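Side-chain contacts in scarecrow-like protein 3 (PDB 6KPB), which is probably a transcription factor in plant development and binds zinc finger proteins of the IDD family, JACKDAW among them: residues A[97-102]-A[373-378]; A[93-98]-A[387-392]; A[153-158]-A[441-446]. All coordinates share one frame; numbering follows the deposited sequence.

Contact 1: A[97-102]-A[373-378]; sequences AAYFTE and ALFDCL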
ATOM      1  N   ALA A  97       4.642   7.115 -19.983  1.00 83.28           N
ATOM      2  CA  ALA A  97       5.667   6.078 -19.990  1.00 87.23           C
ATOM      3  C   ALA A  97       5.781   5.384 -18.640  1.00 88.64           C
ATOM      4  O   ALA A  97       6.050   4.181 -18.587  1.00 84.34           O
ATOM      5  CB  ALA A  97       7.014   6.675 -20.395  1.00 94.00           C
ATOM      6  N   ALA A  98       5.563   6.115 -17.543  1.00 85.02           N
ATOM      7  CA  ALA A  98       5.715   5.520 -16.217  1.00 83.85           C
ATOM      8  C   ALA A  98       4.708   4.400 -15.988  1.00 88.18           C
ATOM      9  O   ALA A  98       5.057   3.341 -15.454  1.00 94.10           O
ATOM     10  CB  ALA A  98       5.576   6.594 -15.139  1.00 83.71           C
ATOM     11  N   TYR A  99       3.452   4.612 -16.387  1.00 82.27           N
ATOM     12  CA  TYR A  99       2.425   3.608 -16.131  1.00 77.30           C
ATOM     13  C   TYR A  99       2.486   2.456 -17.125  1.00 81.73           C
ATOM     14  O   TYR A  99       2.191   1.313 -16.760  1.00 85.57           O
ATOM     15  CB  TYR A  99       1.044   4.265 -16.137  1.00 70.22           C
ATOM     16  CG  TYR A  99       0.901   5.291 -15.042  1.00 73.83           C
ATOM     17  CD1 TYR A  99       0.703   4.902 -13.725  1.00 71.71           C
ATOM     18  CD2 TYR A  99       0.985   6.647 -15.317  1.00 78.18           C
ATOM     19  CE1 TYR A  99       0.590   5.835 -12.713  1.00 75.02           C
ATOM     20  CE2 TYR A  99       0.873   7.588 -14.315  1.00 78.91           C
ATOM     21  CZ  TYR A  99       0.674   7.177 -13.014  1.00 80.20           C
ATOM     22  OH  TYR A  99       0.557   8.112 -12.011  1.00 84.97           O
ATOM     23  N   PHE A 100       2.876   2.723 -18.374  1.00 81.44           N
ATOM     24  CA  PHE A 100       3.090   1.627 -19.313  1.00 79.00           C
ATOM     25  C   PHE A 100       4.358   0.850 -18.987  1.00 80.78           C
ATOM     26  O   PHE A 100       4.413  -0.363 -19.218  1.00 85.06           O
ATOM     27  CB  PHE A 100       3.142   2.157 -20.746  1.00 80.16           C
ATOM     28  CG  PHE A 100       1.793   2.498 -21.315  1.00 78.49           C
ATOM     29  CD1 PHE A 100       1.251   3.758 -21.136  1.00 81.01           C
ATOM     30  CD2 PHE A 100       1.068   1.557 -22.028  1.00 85.31           C
ATOM     31  CE1 PHE A 100       0.010   4.075 -21.655  1.00 93.78           C
ATOM     32  CE2 PHE A 100      -0.174   1.867 -22.550  1.00 86.97           C
ATOM     33  CZ  PHE A 100      -0.703   3.128 -22.363  1.00 85.63           C
ATOM     34  N   THR A 101       5.383   1.521 -18.458  1.00 81.73           N
ATOM     35  CA  THR A 101       6.595   0.815 -18.052  1.00 86.63           C
ATOM     36  C   THR A 101       6.308  -0.136 -16.898  1.00 91.05           C
ATOM     37  O   THR A 101       6.695  -1.310 -16.933  1.00 95.66           O
ATOM     38  CB  THR A 101       7.692   1.810 -17.666  1.00 81.88           C
ATOM     39  OG1 THR A 101       8.053   2.595 -18.810  1.00 82.52           O
ATOM     40  CG2 THR A 101       8.921   1.084 -17.153  1.00 78.90           C
ATOM     41  N   GLU A 102       5.627   0.359 -15.859  1.00 84.27           N
ATOM     42  CA  GLU A 102       5.255  -0.506 -14.742  1.00 80.79           C
ATOM     43  C   GLU A 102       4.378  -1.658 -15.211  1.00 83.49           C
ATOM     44  O   GLU A 102       4.528  -2.794 -14.745  1.00 82.84           O
ATOM     45  CB  GLU A 102       4.544   0.309 -13.659  1.00 85.81           C
ATOM     46  CG  GLU A 102       3.856  -0.545 -12.602  1.00 94.00           C
ATOM     47  CD  GLU A 102       3.765   0.139 -11.252  1.00113.82           C
ATOM     48  OE1 GLU A 102       4.323   1.245 -11.104  1.00120.09           O
ATOM     49  OE2 GLU A 102       3.140  -0.433 -10.333  1.00120.96           O
ATOM     50  N   ALA A 373      -4.435  10.914 -25.008  1.00 76.63           N
ATOM     51  CA  ALA A 373      -5.477  11.933 -25.040  1.00 82.79           C
ATOM     52  C   ALA A 373      -6.000  12.225 -23.639  1.00 86.71           C
ATOM     53  O   ALA A 373      -6.137  13.389 -23.247  1.00 83.21           O
ATOM     54  CB  ALA A 373      -6.614  11.489 -25.962  1.00 76.53           C
ATOM     55  N   LEU A 374      -6.295  11.175 -22.866  1.00 79.46           N
ATOM     56  CA  LEU A 374      -6.804  11.371 -21.510  1.00 77.89           C
ATOM     57  C   LEU A 374      -5.785  12.087 -20.632  1.00 86.63           C
ATOM     58  O   LEU A 374      -6.136  13.006 -19.885  1.00 85.65           O
ATOM     59  CB  LEU A 374      -7.198  10.029 -20.898  1.00 84.48           C
ATOM     60  CG  LEU A 374      -8.511   9.433 -21.409  1.00 91.97           C
ATOM     61  CD1 LEU A 374      -8.625   7.969 -21.020  1.00 80.71           C
ATOM     62  CD2 LEU A 374      -9.692  10.227 -20.871  1.00 81.93           C
ATOM     63  N   PHE A 375      -4.515  11.682 -20.711  1.00 86.76           N
ATOM     64  CA  PHE A 375      -3.464  12.398 -19.996  1.00 77.71           C
ATOM     65  C   PHE A 375      -3.245  13.799 -20.549  1.00 88.77           C
ATOM     66  O   PHE A 375      -2.667  14.641 -19.855  1.00 97.46           O
ATOM     67  CB  PHE A 375      -2.154  11.611 -20.050  1.00 79.05           C
ATOM     68  CG  PHE A 375      -2.050  10.525 -19.014  1.00 77.40           C
ATOM     69  CD1 PHE A 375      -2.924   9.449 -19.023  1.00 75.42           C
ATOM     70  CD2 PHE A 375      -1.067  10.575 -18.037  1.00 77.34           C
ATOM     71  CE1 PHE A 375      -2.823   8.448 -18.075  1.00 69.64           C
ATOM     72  CE2 PHE A 375      -0.963   9.578 -17.086  1.00 75.34           C
ATOM     73  CZ  PHE A 375      -1.842   8.513 -17.106  1.00 76.00           C
ATOM     74  N   ASP A 376      -3.687  14.066 -21.779  1.00100.06           N
ATOM     75  CA  ASP A 376      -3.494  15.390 -22.361  1.00 95.31           C
ATOM     76  C   ASP A 376      -4.463  16.402 -21.760  1.00 98.50           C
ATOM     77  O   ASP A 376      -4.093  17.560 -21.534  1.00 97.62           O
ATOM     78  CB  ASP A 376      -3.651  15.323 -23.881  1.00105.23           C
ATOM     79  CG  ASP A 376      -2.916  16.441 -24.598  1.00127.12           C
ATOM     80  OD1 ASP A 376      -2.944  17.591 -24.114  1.00134.21           O
ATOM     81  OD2 ASP A 376      -2.309  16.165 -25.654  1.00137.72           O
ATOM     82  N   CYS A 377      -5.707  15.985 -21.496  1.00 83.33           N
ATOM     83  CA  CYS A 377      -6.673  16.874 -20.854  1.00 93.57           C
ATOM     84  C   CYS A 377      -6.121  17.423 -19.546  1.00 86.77           C
ATOM     85  O   CYS A 377      -6.111  18.638 -19.319  1.00 99.56           O
ATOM     86  CB  CYS A 377      -7.990  16.138 -20.594  1.00 84.73           C
ATOM     87  SG  CYS A 377      -8.532  15.007 -21.885  1.00126.08           S
ATOM     88  N   LEU A 378      -5.650  16.530 -18.673  1.00 71.58           N
ATOM     89  CA  LEU A 378      -5.140  16.955 -17.374  1.00 79.80           C
ATOM     90  C   LEU A 378      -3.950  17.892 -17.523  1.00 84.76           C
ATOM     91  O   LEU A 378      -3.787  18.830 -16.734  1.00 93.25           O
ATOM     92  CB  LEU A 378      -4.761  15.733 -16.539  1.00 83.77           C
ATOM     93  CG  LEU A 378      -5.940  14.862 -16.105  1.00 77.95           C
ATOM     94  CD1 LEU A 378      -5.460  13.549 -15.514  1.00 78.44           C
ATOM     95  CD2 LEU A 378      -6.800  15.616 -15.106  1.00 79.80           C
TER
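Tyr99 and Phe375 meet through one side of each ring. Tyr99 CD2 lies 3.8 Å from Phe375 CZ, and Tyr99 CE2 lies 3.9 Å from Phe375 CE2. The planes are inclined at 57° and the ring centroids are 5.9 Å apart. Tyr99 CE2 lies at the rim of the Phe375 ring, in its plane; overall the two rings meet obliquely. In both residues CG stands anti to the carbonyl carbon (chi1 -63° in Tyr99, -83° in Phe375), which turns each ring toward the other helix. The contact joins helix 92-109, in the predicted leucine repeat I, to helix 360-381, which follows strand 345-351 of the central sheet. This is consistent with the GRAS fold, where a helical cap sits on a Rossmann-like core. Further out, Phe375 also packs on Thr92, Arg95 and Ile96, while Tyr99 touches Lys394 of helix 387-406. Phe100, one position on, turns to Leu364, Ser367 and Leu368 of helix 360-381. Thr122 of the second subunit packs on Tyr99 and Ala98. Within helix 92-109, Thr101 OG1 donates to Ala97 O at 2.6 Å, from above the carbonyl plane.

Contact 2: A[93-98]-A[387-392]; sequences MQRIAA and QDRIKV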
ATOM      1  N   MET A  93       4.271  12.774 -21.547  1.00100.01           N
ATOM      2  CA  MET A  93       4.895  11.549 -22.034  1.00 92.37           C
ATOM      3  C   MET A  93       5.664  10.830 -20.934  1.00 93.03           C
ATOM      4  O   MET A  93       5.709   9.595 -20.919  1.00103.13           O
ATOM      5  CB  MET A  93       5.814  11.857 -23.214  1.00100.69           C
ATOM      6  CG  MET A  93       6.019  10.667 -24.126  1.00115.20           C
ATOM      7  SD  MET A  93       4.446  10.088 -24.791  1.00122.23           S
ATOM      8  CE  MET A  93       4.728   8.321 -24.857  1.00124.18           C
ATOM      9  N   GLN A  94       6.268  11.576 -20.006  1.00 83.90           N
ATOM     10  CA  GLN A  94       6.945  10.941 -18.882  1.00 88.99           C
ATOM     11  C   GLN A  94       5.953  10.206 -17.993  1.00 90.56           C
ATOM     12  O   GLN A  94       6.242   9.110 -17.499  1.00 93.98           O
ATOM     13  CB  GLN A  94       7.715  11.979 -18.068  1.00 91.41           C
ATOM     14  CG  GLN A  94       8.763  12.733 -18.858  1.00 85.36           C
ATOM     15  CD  GLN A  94       9.612  13.636 -17.986  1.00 97.89           C
ATOM     16  OE1 GLN A  94       9.336  14.828 -17.848  1.00106.49           O
ATOM     17  NE2 GLN A  94      10.662  13.073 -17.398  1.00105.17           N
ATOM     18  N   ARG A  95       4.779  10.799 -17.771  1.00 89.15           N
ATOM     19  CA  ARG A  95       3.766  10.148 -16.949  1.00 84.33           C
ATOM     20  C   ARG A  95       3.182   8.935 -17.667  1.00 86.40           C
ATOM     21  O   ARG A  95       3.038   7.862 -17.070  1.00 92.10           O
ATOM     22  CB  ARG A  95       2.676  11.156 -16.580  1.00 86.18           C
ATOM     23  CG  ARG A  95       3.206  12.356 -15.791  1.00 93.38           C
ATOM     24  CD  ARG A  95       2.279  13.560 -15.891  1.00 89.26           C
ATOM     25  NE  ARG A  95       1.464  13.748 -14.694  1.00 96.21           N
ATOM     26  CZ  ARG A  95       1.794  14.549 -13.685  1.00 86.06           C
ATOM     27  NH1 ARG A  95       2.925  15.236 -13.726  1.00 82.39           N
ATOM     28  NH2 ARG A  95       0.991  14.662 -12.634  1.00 88.35           N
ATOM     29  N   ILE A  96       2.861   9.085 -18.954  1.00 84.07           N
ATOM     30  CA  ILE A  96       2.369   7.956 -19.745  1.00 88.08           C
ATOM     31  C   ILE A  96       3.371   6.809 -19.713  1.00 92.37           C
ATOM     32  O   ILE A  96       3.015   5.655 -19.443  1.00 87.27           O
ATOM     33  CB  ILE A  96       2.076   8.400 -21.190  1.00 91.84           C
ATOM     34  CG1 ILE A  96       0.778   9.205 -21.259  1.00 93.71           C
ATOM     35  CG2 ILE A  96       2.007   7.192 -22.117  1.00 94.32           C
ATOM     36  CD1 ILE A  96      -0.467   8.350 -21.234  1.00 99.86           C
ATOM     37  N   ALA A  97       4.642   7.115 -19.983  1.00 83.28           N
ATOM     38  CA  ALA A  97       5.667   6.078 -19.990  1.00 87.23           C
ATOM     39  C   ALA A  97       5.781   5.384 -18.640  1.00 88.64           C
ATOM     40  O   ALA A  97       6.050   4.181 -18.587  1.00 84.34           O
ATOM     41  CB  ALA A  97       7.014   6.675 -20.395  1.00 94.00           C
ATOM     42  N   ALA A  98       5.563   6.115 -17.543  1.00 85.02           N
ATOM     43  CA  ALA A  98       5.715   5.520 -16.217  1.00 83.85           C
ATOM     44  C   ALA A  98       4.708   4.400 -15.988  1.00 88.18           C
ATOM     45  O   ALA A  98       5.057   3.341 -15.454  1.00 94.10           O
ATOM     46  CB  ALA A  98       5.576   6.594 -15.139  1.00 83.71           C
ATOM     47  N   GLN A 387      -2.079  16.910  -6.539  1.00 83.55           N
ATOM     48  CA  GLN A 387      -2.269  15.559  -6.024  1.00 80.50           C
ATOM     49  C   GLN A 387      -3.533  14.918  -6.585  1.00 88.16           C
ATOM     50  O   GLN A 387      -3.586  13.693  -6.737  1.00 90.10           O
ATOM     51  CB  GLN A 387      -2.312  15.579  -4.496  1.00 86.89           C
ATOM     52  CG  GLN A 387      -0.960  15.811  -3.839  1.00105.61           C
ATOM     53  CD  GLN A 387       0.008  14.665  -4.072  1.00114.55           C
ATOM     54  OE1 GLN A 387       0.984  14.802  -4.809  1.00113.01           O
ATOM     55  NE2 GLN A 387      -0.259  13.528  -3.441  1.00120.26           N
ATOM     56  N   ASP A 388      -4.555  15.724  -6.892  1.00 87.56           N
ATOM     57  CA  ASP A 388      -5.761  15.191  -7.523  1.00 85.64           C
ATOM     58  C   ASP A 388      -5.436  14.559  -8.869  1.00 83.23           C
ATOM     59  O   ASP A 388      -5.921  13.468  -9.192  1.00 80.81           O
ATOM     60  CB  ASP A 388      -6.802  16.298  -7.697  1.00 77.50           C
ATOM     61  CG  ASP A 388      -7.374  16.779  -6.380  1.00 76.34           C
ATOM     62  OD1 ASP A 388      -7.280  16.033  -5.383  1.00 82.29           O
ATOM     63  OD2 ASP A 388      -7.929  17.897  -6.347  1.00 75.75           O
ATOM     64  N   ARG A 389      -4.615  15.239  -9.670  1.00 76.96           N
ATOM     65  CA  ARG A 389      -4.252  14.727 -10.987  1.00 77.74           C
ATOM     66  C   ARG A 389      -3.493  13.410 -10.881  1.00 81.74           C
ATOM     67  O   ARG A 389      -3.762  12.467 -11.634  1.00 82.32           O
ATOM     68  CB  ARG A 389      -3.425  15.774 -11.731  1.00 72.62           C
ATOM     69  CG  ARG A 389      -2.771  15.287 -13.007  1.00 70.45           C
ATOM     70  CD  ARG A 389      -2.062  16.436 -13.704  1.00 74.94           C
ATOM     71  NE  ARG A 389      -1.272  15.994 -14.847  1.00 81.59           N
ATOM     72  CZ  ARG A 389      -0.599  16.815 -15.647  1.00 81.73           C
ATOM     73  NH1 ARG A 389       0.098  16.329 -16.665  1.00 77.77           N
ATOM     74  NH2 ARG A 389      -0.624  18.123 -15.431  1.00 86.19           N
ATOM     75  N   ILE A 390      -2.552  13.322  -9.939  1.00 78.25           N
ATOM     76  CA  ILE A 390      -1.759  12.104  -9.795  1.00 79.76           C
ATOM     77  C   ILE A 390      -2.636  10.942  -9.346  1.00 78.03           C
ATOM     78  O   ILE A 390      -2.490   9.814  -9.835  1.00 87.08           O
ATOM     79  CB  ILE A 390      -0.587  12.339  -8.826  1.00 87.82           C
ATOM     80  CG1 ILE A 390       0.323  13.454  -9.350  1.00 94.48           C
ATOM     81  CG2 ILE A 390       0.204  11.055  -8.623  1.00 77.41           C
ATOM     82  CD1 ILE A 390       1.569  13.662  -8.519  1.00 98.97           C
ATOM     83  N   LYS A 391      -3.560  11.195  -8.413  1.00 69.54           N
ATOM     84  CA  LYS A 391      -4.469  10.142  -7.964  1.00 73.47           C
ATOM     85  C   LYS A 391      -5.269   9.573  -9.129  1.00 77.68           C
ATOM     86  O   LYS A 391      -5.375   8.351  -9.288  1.00 83.26           O
ATOM     87  CB  LYS A 391      -5.415  10.677  -6.888  1.00 78.60           C
ATOM     88  CG  LYS A 391      -4.802  10.817  -5.509  1.00 98.67           C
ATOM     89  CD  LYS A 391      -5.846  10.551  -4.433  1.00105.08           C
ATOM     90  CE  LYS A 391      -5.524  11.291  -3.147  1.00109.05           C
ATOM     91  NZ  LYS A 391      -5.639  12.764  -3.329  1.00115.34           N
ATOM     92  N   VAL A 392      -5.843  10.449  -9.956  1.00 71.71           N
ATOM     93  CA  VAL A 392      -6.609   9.989 -11.112  1.00 74.89           C
ATOM     94  C   VAL A 392      -5.702   9.249 -12.086  1.00 81.83           C
ATOM     95  O   VAL A 392      -6.037   8.163 -12.576  1.00 80.92           O
ATOM     96  CB  VAL A 392      -7.321  11.174 -11.788  1.00 78.39           C
ATOM     97  CG1 VAL A 392      -7.892  10.758 -13.135  1.00 74.83           C
ATOM     98  CG2 VAL A 392      -8.418  11.717 -10.884  1.00 78.22           C
TER
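Arg95 lays its guanidinium over that of Arg389. Arg389 CZ stands 3.7 Å above the Arg95 guanidinium plane, over its centre. The two planes are 45° apart, so the groups overlap at a tilt and not as a parallel stack. The shortest approach is Arg95 NH2 to Arg389 NE, 3.4 Å; both are donors and no hydrogen bond joins them. Arg95 NE is 3.5 Å from Arg389 NH1. The long chains cross at about a right angle. Arg389 runs out extended, with CG anti to the backbone N (chi1 170°), and so carries its head group across to helix 92-109. Arg95 instead bends at chi3 (103°). Ile390 adds an apolar neighbour, its CG1 3.6 Å from Arg95 NH2. One carboxylate, Glu393, is shared by the two arginines through salt bridges, OE1 to Arg95 NE and OE2 to Arg389 NE. Glu379 is a second partner of Arg389, at NH1. Arg95 NH1 donates to Gly90 O. With an alanine at Arg389, Glu379 and Glu393 would probably each lose this cationic partner, and the Arg95 guanidinium the group packed on its face. Helices 92-109 and 387-406, in the predicted leucine repeat 1 and PFYRE regions, are thus tied by charge in a buried setting. The shared carboxylate probably makes the close approach of the arginines favourable. Glu393, together with Glu379 on Arg389, probably balances the positive charge in this buried place.

Contact 3: A[153-158]-A[441-446]; sequences TNRAIL and MLQARR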
ATOM      1  N   THR A 153     -28.543   9.673 -20.051  1.00 72.01           N
ATOM      2  CA  THR A 153     -29.269   8.478 -19.632  1.00 78.90           C
ATOM      3  C   THR A 153     -30.510   8.834 -18.820  1.00 86.01           C
ATOM      4  O   THR A 153     -31.541   8.162 -18.930  1.00 85.89           O
ATOM      5  CB  THR A 153     -28.354   7.553 -18.831  1.00 85.49           C
ATOM      6  OG1 THR A 153     -27.893   8.232 -17.659  1.00108.51           O
ATOM      7  CG2 THR A 153     -27.158   7.129 -19.670  1.00 91.47           C
ATOM      8  N   ASN A 154     -30.431   9.885 -17.996  1.00 72.25           N
ATOM      9  CA  ASN A 154     -31.609  10.310 -17.243  1.00 75.23           C
ATOM     10  C   ASN A 154     -32.713  10.803 -18.173  1.00 78.06           C
ATOM     11  O   ASN A 154     -33.895  10.532 -17.935  1.00 88.54           O
ATOM     12  CB  ASN A 154     -31.233  11.395 -16.234  1.00 71.21           C
ATOM     13  CG  ASN A 154     -30.453  10.848 -15.052  1.00 83.66           C
ATOM     14  OD1 ASN A 154     -30.351   9.636 -14.866  1.00 83.22           O
ATOM     15  ND2 ASN A 154     -29.905  11.746 -14.240  1.00 87.64           N
ATOM     16  N   ARG A 155     -32.347  11.525 -19.235  1.00 73.02           N
ATOM     17  CA  ARG A 155     -33.341  11.952 -20.216  1.00 76.33           C
ATOM     18  C   ARG A 155     -33.983  10.755 -20.905  1.00 81.55           C
ATOM     19  O   ARG A 155     -35.204  10.720 -21.100  1.00 77.59           O
ATOM     20  CB  ARG A 155     -32.698  12.879 -21.246  1.00 79.46           C
ATOM     21  CG  ARG A 155     -32.524  14.314 -20.779  1.00105.98           C
ATOM     22  CD  ARG A 155     -33.829  15.090 -20.888  1.00124.44           C
ATOM     23  NE  ARG A 155     -34.279  15.592 -19.594  1.00136.26           N
ATOM     24  CZ  ARG A 155     -33.802  16.688 -19.012  1.00137.10           C
ATOM     25  NH1 ARG A 155     -32.850  17.395 -19.607  1.00137.51           N
ATOM     26  NH2 ARG A 155     -34.271  17.073 -17.834  1.00137.43           N
ATOM     27  N   ALA A 156     -33.174   9.759 -21.277  1.00 73.62           N
ATOM     28  CA  ALA A 156     -33.715   8.568 -21.923  1.00 74.22           C
ATOM     29  C   ALA A 156     -34.650   7.812 -20.989  1.00 83.70           C
ATOM     30  O   ALA A 156     -35.673   7.270 -21.426  1.00 94.92           O
ATOM     31  CB  ALA A 156     -32.576   7.665 -22.395  1.00 67.94           C
ATOM     32  N   ILE A 157     -34.317   7.763 -19.698  1.00 80.75           N
ATOM     33  CA  ILE A 157     -35.177   7.092 -18.729  1.00 81.00           C
ATOM     34  C   ILE A 157     -36.479   7.862 -18.547  1.00 84.36           C
ATOM     35  O   ILE A 157     -37.571   7.283 -18.583  1.00 96.34           O
ATOM     36  CB  ILE A 157     -34.439   6.908 -17.390  1.00 77.44           C
ATOM     37  CG1 ILE A 157     -33.375   5.815 -17.513  1.00 73.70           C
ATOM     38  CG2 ILE A 157     -35.424   6.593 -16.270  1.00 71.00           C
ATOM     39  CD1 ILE A 157     -32.416   5.769 -16.343  1.00 69.01           C
ATOM     40  N   LEU A 158     -36.383   9.181 -18.345  1.00 82.92           N
ATOM     41  CA  LEU A 158     -37.580   9.997 -18.163  1.00 80.05           C
ATOM     42  C   LEU A 158     -38.532   9.859 -19.344  1.00 86.43           C
ATOM     43  O   LEU A 158     -39.745   9.699 -19.162  1.00 86.41           O
ATOM     44  CB  LEU A 158     -37.193  11.461 -17.967  1.00 74.93           C
ATOM     45  CG  LEU A 158     -36.938  11.934 -16.539  1.00 85.57           C
ATOM     46  CD1 LEU A 158     -36.099  13.197 -16.559  1.00 82.28           C
ATOM     47  CD2 LEU A 158     -38.253  12.180 -15.826  1.00 73.48           C
ATOM     48  N   MET A 441     -28.983  15.837 -26.478  1.00 78.41           N
ATOM     49  CA  MET A 441     -27.653  16.032 -27.044  1.00 76.78           C
ATOM     50  C   MET A 441     -27.243  17.498 -26.986  1.00 81.18           C
ATOM     51  O   MET A 441     -26.079  17.816 -26.717  1.00 85.71           O
ATOM     52  CB  MET A 441     -27.621  15.525 -28.486  1.00 75.48           C
ATOM     53  CG  MET A 441     -27.854  14.034 -28.622  1.00 86.98           C
ATOM     54  SD  MET A 441     -26.394  13.073 -28.195  1.00 93.30           S
ATOM     55  CE  MET A 441     -25.347  13.430 -29.603  1.00 97.40           C
ATOM     56  N   LEU A 442     -28.189  18.406 -27.238  1.00 78.76           N
ATOM     57  CA  LEU A 442     -27.885  19.830 -27.167  1.00 71.32           C
ATOM     58  C   LEU A 442     -27.539  20.250 -25.745  1.00 82.50           C
ATOM     59  O   LEU A 442     -26.617  21.047 -25.531  1.00 77.26           O
ATOM     60  CB  LEU A 442     -29.066  20.643 -27.696  1.00 81.30           C
ATOM     61  CG  LEU A 442     -28.847  22.151 -27.820  1.00 93.46           C
ATOM     62  CD1 LEU A 442     -27.781  22.452 -28.864  1.00105.37           C
ATOM     63  CD2 LEU A 442     -30.150  22.859 -28.155  1.00 83.58           C
ATOM     64  N   GLN A 443     -28.267  19.722 -24.756  1.00 77.48           N
ATOM     65  CA  GLN A 443     -27.956  20.033 -23.364  1.00 83.33           C
ATOM     66  C   GLN A 443     -26.584  19.501 -22.973  1.00 83.73           C
ATOM     67  O   GLN A 443     -25.851  20.147 -22.217  1.00 96.92           O
ATOM     68  CB  GLN A 443     -29.034  19.463 -22.442  1.00 86.80           C
ATOM     69  CG  GLN A 443     -30.218  20.390 -22.235  1.00105.57           C
ATOM     70  CD  GLN A 443     -31.391  19.704 -21.563  1.00114.22           C
ATOM     71  OE1 GLN A 443     -31.295  18.551 -21.142  1.00115.70           O
ATOM     72  NE2 GLN A 443     -32.511  20.412 -21.465  1.00120.79           N
ATOM     73  N   ALA A 444     -26.219  18.324 -23.484  1.00 80.46           N
ATOM     74  CA  ALA A 444     -24.908  17.764 -23.180  1.00 73.62           C
ATOM     75  C   ALA A 444     -23.793  18.603 -23.794  1.00 80.23           C
ATOM     76  O   ALA A 444     -22.732  18.775 -23.184  1.00 84.13           O
ATOM     77  CB  ALA A 444     -24.834  16.318 -23.665  1.00 70.35           C
ATOM     78  N   ARG A 445     -24.016  19.137 -24.998  1.00 87.02           N
ATOM     79  CA  ARG A 445     -23.020  20.017 -25.606  1.00 92.93           C
ATOM     80  C   ARG A 445     -22.869  21.310 -24.814  1.00 86.87           C
ATOM     81  O   ARG A 445     -21.749  21.796 -24.618  1.00 94.05           O
ATOM     82  CB  ARG A 445     -23.393  20.323 -27.057  1.00 85.73           C
ATOM     83  CG  ARG A 445     -23.360  19.131 -27.999  1.00 86.82           C
ATOM     84  CD  ARG A 445     -23.427  19.602 -29.444  1.00 96.06           C
ATOM     85  NE  ARG A 445     -24.277  18.747 -30.268  1.00108.17           N
ATOM     86  CZ  ARG A 445     -23.823  17.790 -31.068  1.00110.95           C
ATOM     87  NH1 ARG A 445     -22.521  17.561 -31.158  1.00109.26           N
ATOM     88  NH2 ARG A 445     -24.672  17.064 -31.782  1.00117.09           N
ATOM     89  N   ARG A 446     -23.987  21.886 -24.359  1.00 81.77           N
ATOM     90  CA  ARG A 446     -23.923  23.079 -23.519  1.00 90.12           C
ATOM     91  C   ARG A 446     -23.180  22.807 -22.221  1.00 91.83           C
ATOM     92  O   ARG A 446     -22.479  23.688 -21.710  1.00 92.00           O
ATOM     93  CB  ARG A 446     -25.333  23.588 -23.222  1.00 93.60           C
ATOM     94  CG  ARG A 446     -25.982  24.333 -24.373  1.00104.65           C
ATOM     95  CD  ARG A 446     -27.482  24.465 -24.168  1.00102.68           C
ATOM     96  NE  ARG A 446     -28.090  25.345 -25.161  1.00104.22           N
ATOM     97  CZ  ARG A 446     -29.389  25.375 -25.438  1.00109.32           C
ATOM     98  NH1 ARG A 446     -30.223  24.562 -24.803  1.00106.55           N
ATOM     99  NH2 ARG A 446     -29.855  26.212 -26.357  1.00112.47           N
TER
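Gln443 brings its amide oxygen to the edge of the Arg155 guanidinium, between helices 145-160 and 438-448, and these two residues carry the whole contact. On the second helix, Met441 comes first. Met441 CA and Arg155 CA are the closest CA pair of the two segments, 9.8 Å apart, yet the Met441 side chain turns to Ile458 and Glu460 of strand 456-461. Leu442 follows, with its CD2 over one face of the Arg446 guanidinium, toward the rim. Gln443 then points at helix 145-160. Its chain is extended beyond CG (chi2 168°), which carries the amide over to helix 145-160. The OE1 atom lies 2.5 Å from Arg155 NH1, near the guanidinium plane. That spacing is very short, so its exact value is doubtful. Gln443 NE2 is farther from Arg155 NH1, at 3.6 Å. The amide and guanidinium planes are turned 65° against each other, and the two side chains cross at about a right angle. Arg155 reaches this place with a chain bent at chi2 (-80°) and again at chi3. Gln443 also touches Leu151 of the first helix. Helix 145-160 leads into strand 166-171 of the parallel part of the central sheet, in the predicted VHIID region. Helix 438-448 belongs to the predicted SAW region, whose strands pair antiparallel. The contact therefore links two helices beside the Rossmann-like core of the GRAS domain. Next in order, Ala444 rests on Val148 of helix 145-160 and on Ile458, so apolar packing continues beside the polar pair. Both Arg155 and Gln443 are partly exposed and touch crystal neighbours, which may influence the poses of their polar ends.

In the fold
Contacts 1 and 2 lie together, with centres 6 Å apart, and both start from helix 92-109. Their partner helices, 360-381 and 387-406, follow each other in the chain. They touch directly: Phe375 CD1 is 3.5 Å from Ile96 CD1, and Phe375 CE2 is 4.0 Å from Arg95 CB. Both also reach the other chains of the assembly, the second subunit and the bound peptide. Ala98, common to both, packs on Thr122 of the second subunit. Asp376 of contact 1 hydrogen-bonds the bound peptide, and Met93 of contact 2 packs on it. Contact 3 stands apart, its centre about 30 Å from that of contact 1 and about 31 Å from that of contact 2. No other chain of the assembly reaches its segments.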